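Probable branched-chain-amino-acid aminotransferase (PDB 3CSW) probably catalyses the pyridoxal-phosphate-dependent transfer of the amino group between leucine, isoleucine or valine and 2-oxoglutarate in branched-chain amino acid biosynthesis. Local coordinates at residues A[72-81]-A[100-111]. Sequence-based numbering, arbitrary orientation.
Sequences LPLSLSFDEF and VYLFPDSGEVLF
L72 sets its forked end against the backbone of the F103-G107 turn that joins strands 96-102 and 109-115. Its CG lies opposite the backbone N (chi1 163°), which carries both methyls to the turn: CD1 comes to 3.4 Å from D105 N, while CD2 faces F103 O and P104 CA, though this leucine is poorly ordered. G107, with a positive phi, presents bare backbone here; a side chain on it would point at the covering loop. Beside it S75 OG donates to G107 O over 2.7 Å, tilted 26° from the carbonyl plane, and the same hydroxyl rests on V109 CG2. L74 approaches from the flank, its CG 4.3 Å from L102 CD2, and helix 56-68 closes over L102 through A67.

Further along, the F111 ring is the bump between L76 and F81. L76 CD1 meets its rim in the ring plane, 3.5 Å from F111 CZ, and also touches V109 CG1. F81 crosses the same ring obliquely, with planes at 41° and F81 CD1 3.8 Å from F111 CE2, while V100 CG1 lies over one face of F111, toward its rim. With an alanine at F111, the notch between L76 and F81 would probably lose its filling, and V100 would keep F81 alone of its two aromatic neighbours here. A capping box, S77 with E80, starts the helix that carries F81. The arrangement is a beta hairpin of the antiparallel sheet, covered by the 72-77 loop and the first turn of helix 78-89, in this class-IV aminotransferase.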
ATOM      1  N   LEU A  72      29.905   2.244  -3.852  1.00 82.80           N
ATOM      2  CA  LEU A  72      31.083   1.533  -3.363  1.00 83.28           C
ATOM      3  C   LEU A  72      31.505   0.757  -4.593  1.00 83.94           C
ATOM      4  O   LEU A  72      30.779  -0.143  -5.024  1.00 84.38           O
ATOM      5  CB  LEU A  72      30.706   0.571  -2.202  1.00 84.12           C
ATOM      6  CG  LEU A  72      31.596  -0.601  -1.695  1.00 83.87           C
ATOM      7  CD1 LEU A  72      32.843  -0.139  -0.915  1.00 78.30           C
ATOM      8  CD2 LEU A  72      30.776  -1.590  -0.822  1.00 81.02           C
ATOM      9  N   PRO A  73      32.644   1.121  -5.205  1.00 84.12           N
ATOM     10  CA  PRO A  73      33.002   0.351  -6.390  1.00 82.85           C
ATOM     11  C   PRO A  73      33.590  -0.999  -5.996  1.00 80.56           C
ATOM     12  O   PRO A  73      34.020  -1.202  -4.847  1.00 80.21           O
ATOM     13  CB  PRO A  73      34.041   1.232  -7.095  1.00 82.97           C
ATOM     14  CG  PRO A  73      34.692   1.987  -5.994  1.00 85.23           C
ATOM     15  CD  PRO A  73      33.647   2.156  -4.893  1.00 84.91           C
ATOM     16  N   LEU A  74      33.591  -1.912  -6.955  1.00 77.31           N
ATOM     17  CA  LEU A  74      34.090  -3.251  -6.729  1.00 73.85           C
ATOM     18  C   LEU A  74      35.616  -3.174  -6.790  1.00 71.96           C
ATOM     19  O   LEU A  74      36.176  -2.557  -7.698  1.00 71.69           O
ATOM     20  CB  LEU A  74      33.516  -4.198  -7.788  1.00 73.05           C
ATOM     21  CG  LEU A  74      33.131  -5.592  -7.312  1.00 70.33           C
ATOM     22  CD1 LEU A  74      32.288  -6.263  -8.375  1.00 70.49           C
ATOM     23  CD2 LEU A  74      34.370  -6.416  -6.967  1.00 68.84           C
ATOM     24  N   SER A  75      36.284  -3.767  -5.804  1.00 69.97           N
ATOM     25  CA  SER A  75      37.755  -3.746  -5.751  1.00 67.83           C
ATOM     26  C   SER A  75      38.373  -4.726  -6.749  1.00 63.67           C
ATOM     27  O   SER A  75      39.326  -4.384  -7.444  1.00 64.11           O
ATOM     28  CB  SER A  75      38.247  -4.078  -4.333  1.00 68.89           C
ATOM     29  OG  SER A  75      37.833  -5.376  -3.918  1.00 69.83           O
ATOM     30  N   LEU A  76      37.817  -5.939  -6.801  1.00 58.10           N
ATOM     31  CA  LEU A  76      38.306  -7.009  -7.673  1.00 53.27           C
ATOM     32  C   LEU A  76      37.909  -6.843  -9.137  1.00 47.23           C
ATOM     33  O   LEU A  76      36.796  -6.415  -9.453  1.00 46.29           O
ATOM     34  CB  LEU A  76      37.794  -8.382  -7.189  1.00 53.69           C
ATOM     35  CG  LEU A  76      38.721  -9.174  -6.263  1.00 56.59           C
ATOM     36  CD1 LEU A  76      38.120 -10.524  -5.937  1.00 57.14           C
ATOM     37  CD2 LEU A  76      40.089  -9.356  -6.870  1.00 56.13           C
ATOM     38  N   SER A  77      38.817  -7.212 -10.029  1.00 42.77           N
ATOM     39  CA  SER A  77      38.492  -7.283 -11.448  1.00 39.36           C
ATOM     40  C   SER A  77      37.801  -8.628 -11.682  1.00 36.98           C
ATOM     41  O   SER A  77      37.847  -9.525 -10.827  1.00 33.86           O
ATOM     42  CB  SER A  77      39.746  -7.149 -12.311  1.00 37.95           C
ATOM     43  OG  SER A  77      40.581  -8.293 -12.190  1.00 41.04           O
ATOM     44  N   PHE A  78      37.133  -8.770 -12.822  1.00 35.82           N
ATOM     45  CA  PHE A  78      36.524 -10.045 -13.148  1.00 33.40           C
ATOM     46  C   PHE A  78      37.602 -11.108 -13.266  1.00 35.30           C
ATOM     47  O   PHE A  78      37.443 -12.250 -12.816  1.00 37.47           O
ATOM     48  CB  PHE A  78      35.755  -9.973 -14.453  1.00 32.59           C
ATOM     49  CG  PHE A  78      35.176 -11.289 -14.858  1.00 32.58           C
ATOM     50  CD1 PHE A  78      34.378 -12.011 -13.966  1.00 29.03           C
ATOM     51  CD2 PHE A  78      35.444 -11.829 -16.101  1.00 30.37           C
ATOM     52  CE1 PHE A  78      33.870 -13.230 -14.306  1.00 33.61           C
ATOM     53  CE2 PHE A  78      34.913 -13.059 -16.466  1.00 31.80           C
ATOM     54  CZ  PHE A  78      34.132 -13.758 -15.580  1.00 30.40           C
ATOM     55  N   ASP A  79      38.708 -10.715 -13.877  1.00 37.61           N
ATOM     56  CA  ASP A  79      39.838 -11.599 -14.106  1.00 37.57           C
ATOM     57  C   ASP A  79      40.390 -12.135 -12.782  1.00 38.42           C
ATOM     58  O   ASP A  79      40.682 -13.329 -12.669  1.00 39.86           O
ATOM     59  CB  ASP A  79      40.911 -10.834 -14.883  1.00 38.65           C
ATOM     60  CG  ASP A  79      42.051 -11.716 -15.341  1.00 39.99           C
ATOM     61  OD1 ASP A  79      41.789 -12.825 -15.874  1.00 40.41           O
ATOM     62  OD2 ASP A  79      43.212 -11.278 -15.181  1.00 45.58           O
ATOM     63  N   GLU A  80      40.516 -11.262 -11.784  1.00 37.90           N
ATOM     64  CA  GLU A  80      40.994 -11.667 -10.453  1.00 39.44           C
ATOM     65  C   GLU A  80      39.969 -12.518  -9.701  1.00 37.06           C
ATOM     66  O   GLU A  80      40.328 -13.483  -9.021  1.00 36.00           O
ATOM     67  CB  GLU A  80      41.339 -10.431  -9.628  1.00 40.06           C
ATOM     68  CG  GLU A  80      42.560  -9.684 -10.156  1.00 43.94           C
ATOM     69  CD  GLU A  80      42.715  -8.275  -9.577  1.00 45.59           C
ATOM     70  OE1 GLU A  80      41.726  -7.719  -9.032  1.00 48.40           O
ATOM     71  OE2 GLU A  80      43.840  -7.720  -9.685  1.00 57.27           O
ATOM     72  N   PHE A  81      38.701 -12.119  -9.820  1.00 37.42           N
ATOM     73  CA  PHE A  81      37.542 -12.845  -9.272  1.00 35.57           C
ATOM     74  C   PHE A  81      37.609 -14.297  -9.754  1.00 34.95           C
ATOM     75  O   PHE A  81      37.603 -15.221  -8.935  1.00 35.20           O
ATOM     76  CB  PHE A  81      36.268 -12.133  -9.751  1.00 35.11           C
ATOM     77  CG  PHE A  81      34.957 -12.743  -9.286  1.00 35.89           C
ATOM     78  CD1 PHE A  81      34.552 -12.643  -7.968  1.00 35.13           C
ATOM     79  CD2 PHE A  81      34.080 -13.323 -10.206  1.00 32.64           C
ATOM     80  CE1 PHE A  81      33.328 -13.160  -7.557  1.00 36.94           C
ATOM     81  CE2 PHE A  81      32.863 -13.835  -9.804  1.00 34.64           C
ATOM     82  CZ  PHE A  81      32.480 -13.753  -8.484  1.00 34.45           C
ATOM     83  N   VAL A 100      30.562 -15.148  -1.754  1.00 33.44           N
ATOM     84  CA  VAL A 100      31.450 -13.999  -1.934  1.00 33.33           C
ATOM     85  C   VAL A 100      30.830 -12.771  -1.262  1.00 34.57           C
ATOM     86  O   VAL A 100      29.712 -12.380  -1.597  1.00 33.48           O
ATOM     87  CB  VAL A 100      31.728 -13.691  -3.428  1.00 33.24           C
ATOM     88  CG1 VAL A 100      32.814 -12.594  -3.536  1.00 31.57           C
ATOM     89  CG2 VAL A 100      32.164 -14.963  -4.155  1.00 29.58           C
ATOM     90  N   TYR A 101      31.552 -12.186  -0.305  1.00 33.23           N
ATOM     91  CA  TYR A 101      31.074 -11.031   0.432  1.00 34.06           C
ATOM     92  C   TYR A 101      31.890  -9.807   0.101  1.00 35.43           C
ATOM     93  O   TYR A 101      33.118  -9.865   0.110  1.00 36.92           O
ATOM     94  CB  TYR A 101      31.181 -11.275   1.930  1.00 33.38           C
ATOM     95  CG  TYR A 101      30.369 -12.442   2.464  1.00 31.53           C
ATOM     96  CD1 TYR A 101      29.020 -12.317   2.732  1.00 34.81           C
ATOM     97  CD2 TYR A 101      30.980 -13.656   2.766  1.00 35.87           C
ATOM     98  CE1 TYR A 101      28.290 -13.385   3.258  1.00 35.00           C
ATOM     99  CE2 TYR A 101      30.265 -14.723   3.277  1.00 37.02           C
ATOM    100  CZ  TYR A 101      28.926 -14.581   3.526  1.00 36.77           C
ATOM    101  OH  TYR A 101      28.237 -15.641   4.041  1.00 40.35           O
ATOM    102  N   LEU A 102      31.214  -8.693  -0.154  1.00 36.65           N
ATOM    103  CA  LEU A 102      31.888  -7.436  -0.411  1.00 40.96           C
ATOM    104  C   LEU A 102      31.555  -6.498   0.751  1.00 42.33           C
ATOM    105  O   LEU A 102      30.385  -6.294   1.082  1.00 41.02           O
ATOM    106  CB  LEU A 102      31.442  -6.886  -1.760  1.00 40.78           C
ATOM    107  CG  LEU A 102      31.994  -5.535  -2.210  1.00 46.50           C
ATOM    108  CD1 LEU A 102      33.510  -5.591  -2.423  1.00 49.26           C
ATOM    109  CD2 LEU A 102      31.256  -5.099  -3.477  1.00 43.75           C
ATOM    110  N   PHE A 103      32.588  -5.953   1.382  1.00 45.31           N
ATOM    111  CA  PHE A 103      32.420  -5.182   2.613  1.00 49.50           C
ATOM    112  C   PHE A 103      32.374  -3.680   2.422  1.00 55.75           C
ATOM    113  O   PHE A 103      33.087  -3.131   1.574  1.00 52.64           O
ATOM    114  CB  PHE A 103      33.467  -5.571   3.671  1.00 48.50           C
ATOM    115  CG  PHE A 103      33.254  -6.943   4.217  1.00 47.04           C
ATOM    116  CD1 PHE A 103      32.226  -7.189   5.109  1.00 46.36           C
ATOM    117  CD2 PHE A 103      34.032  -8.003   3.792  1.00 42.30           C
ATOM    118  CE1 PHE A 103      32.000  -8.462   5.583  1.00 45.82           C
ATOM    119  CE2 PHE A 103      33.812  -9.272   4.266  1.00 47.32           C
ATOM    120  CZ  PHE A 103      32.791  -9.505   5.160  1.00 47.28           C
ATOM    121  N   PRO A 104      31.540  -3.019   3.268  1.00 64.75           N
ATOM    122  CA  PRO A 104      31.172  -1.605   3.175  1.00 67.38           C
ATOM    123  C   PRO A 104      32.344  -0.674   3.375  1.00 69.45           C
ATOM    124  O   PRO A 104      33.126  -0.852   4.324  1.00 69.09           O
ATOM    125  CB  PRO A 104      30.150  -1.408   4.309  1.00 68.44           C
ATOM    126  CG  PRO A 104      30.320  -2.573   5.236  1.00 68.20           C
ATOM    127  CD  PRO A 104      30.915  -3.680   4.443  1.00 65.82           C
ATOM    128  N   ASP A 105      32.448   0.296   2.461  1.00 70.01           N
ATOM    129  CA  ASP A 105      33.459   1.343   2.498  1.00 69.53           C
ATOM    130  C   ASP A 105      34.842   0.789   2.126  1.00 67.17           C
ATOM    131  O   ASP A 105      35.449   1.248   1.157  1.00 67.85           O
ATOM    132  CB  ASP A 105      33.455   2.078   3.858  1.00 70.43           C
ATOM    133  CG  ASP A 105      32.073   2.673   4.218  1.00 74.63           C
ATOM    134  OD1 ASP A 105      31.058   2.331   3.566  1.00 72.27           O
ATOM    135  OD2 ASP A 105      32.002   3.485   5.171  1.00 80.83           O
ATOM    136  N   SER A 106      35.317  -0.214   2.862  1.00 64.34           N
ATOM    137  CA  SER A 106      36.623  -0.813   2.582  1.00 62.92           C
ATOM    138  C   SER A 106      36.750  -1.433   1.182  1.00 61.59           C
ATOM    139  O   SER A 106      37.812  -1.345   0.579  1.00 61.43           O
ATOM    140  CB  SER A 106      36.993  -1.855   3.653  1.00 62.80           C
ATOM    141  OG  SER A 106      36.051  -2.915   3.716  1.00 61.68           O
ATOM    142  N   GLY A 107      35.688  -2.059   0.672  1.00 59.84           N
ATOM    143  CA  GLY A 107      35.758  -2.773  -0.610  1.00 59.30           C
ATOM    144  C   GLY A 107      36.435  -4.148  -0.533  1.00 58.01           C
ATOM    145  O   GLY A 107      36.597  -4.820  -1.557  1.00 58.15           O
ATOM    146  N   GLU A 108      36.828  -4.553   0.682  1.00 55.22           N
ATOM    147  CA  GLU A 108      37.410  -5.869   0.983  1.00 52.63           C
ATOM    148  C   GLU A 108      36.501  -6.990   0.514  1.00 48.66           C
ATOM    149  O   GLU A 108      35.294  -6.911   0.715  1.00 46.20           O
ATOM    150  CB  GLU A 108      37.542  -6.024   2.507  1.00 53.97           C
ATOM    151  CG  GLU A 108      38.561  -5.105   3.198  1.00 62.20           C
ATOM    152  CD  GLU A 108      39.859  -5.811   3.550  1.00 70.23           C
ATOM    153  OE1 GLU A 108      40.298  -6.686   2.771  1.00 73.64           O
ATOM    154  OE2 GLU A 108      40.438  -5.495   4.615  1.00 77.92           O
ATOM    155  N   VAL A 109      37.073  -8.045  -0.065  1.00 46.64           N
ATOM    156  CA  VAL A 109      36.294  -9.208  -0.534  1.00 44.03           C
ATOM    157  C   VAL A 109      36.666 -10.469   0.265  1.00 42.83           C
ATOM    158  O   VAL A 109      37.840 -10.697   0.574  1.00 43.73           O
ATOM    159  CB  VAL A 109      36.493  -9.452  -2.055  1.00 44.44           C
ATOM    160  CG1 VAL A 109      35.671 -10.650  -2.543  1.00 38.49           C
ATOM    161  CG2 VAL A 109      36.104  -8.205  -2.848  1.00 47.10           C
ATOM    162  N   LEU A 110      35.658 -11.264   0.620  1.00 39.79           N
ATOM    163  CA  LEU A 110      35.871 -12.529   1.322  1.00 38.22           C
ATOM    164  C   LEU A 110      35.187 -13.640   0.554  1.00 36.26           C
ATOM    165  O   LEU A 110      33.995 -13.542   0.268  1.00 35.97           O
ATOM    166  CB  LEU A 110      35.301 -12.479   2.739  1.00 38.40           C
ATOM    167  CG  LEU A 110      35.195 -13.775   3.560  1.00 39.29           C
ATOM    168  CD1 LEU A 110      36.562 -14.267   3.952  1.00 32.78           C
ATOM    169  CD2 LEU A 110      34.335 -13.527   4.793  1.00 37.98           C
ATOM    170  N   PHE A 111      35.939 -14.694   0.228  1.00 35.13           N
ATOM    171  CA  PHE A 111      35.376 -15.872  -0.440  1.00 34.24           C
ATOM    172  C   PHE A 111      35.336 -16.993   0.584  1.00 34.47           C
ATOM    173  O   PHE A 111      36.285 -17.141   1.360  1.00 34.95           O
ATOM    174  CB  PHE A 111      36.245 -16.327  -1.601  1.00 33.76           C
ATOM    175  CG  PHE A 111      36.395 -15.326  -2.727  1.00 35.09           C
ATOM    176  CD1 PHE A 111      37.228 -14.217  -2.594  1.00 34.00           C
ATOM    177  CD2 PHE A 111      35.785 -15.555  -3.960  1.00 33.97           C
ATOM    178  CE1 PHE A 111      37.422 -13.327  -3.661  1.00 33.14           C
ATOM    179  CE2 PHE A 111      35.980 -14.668  -5.030  1.00 34.36           C
ATOM    180  CZ  PHE A 111      36.791 -13.553  -4.875  1.00 32.91           C
TER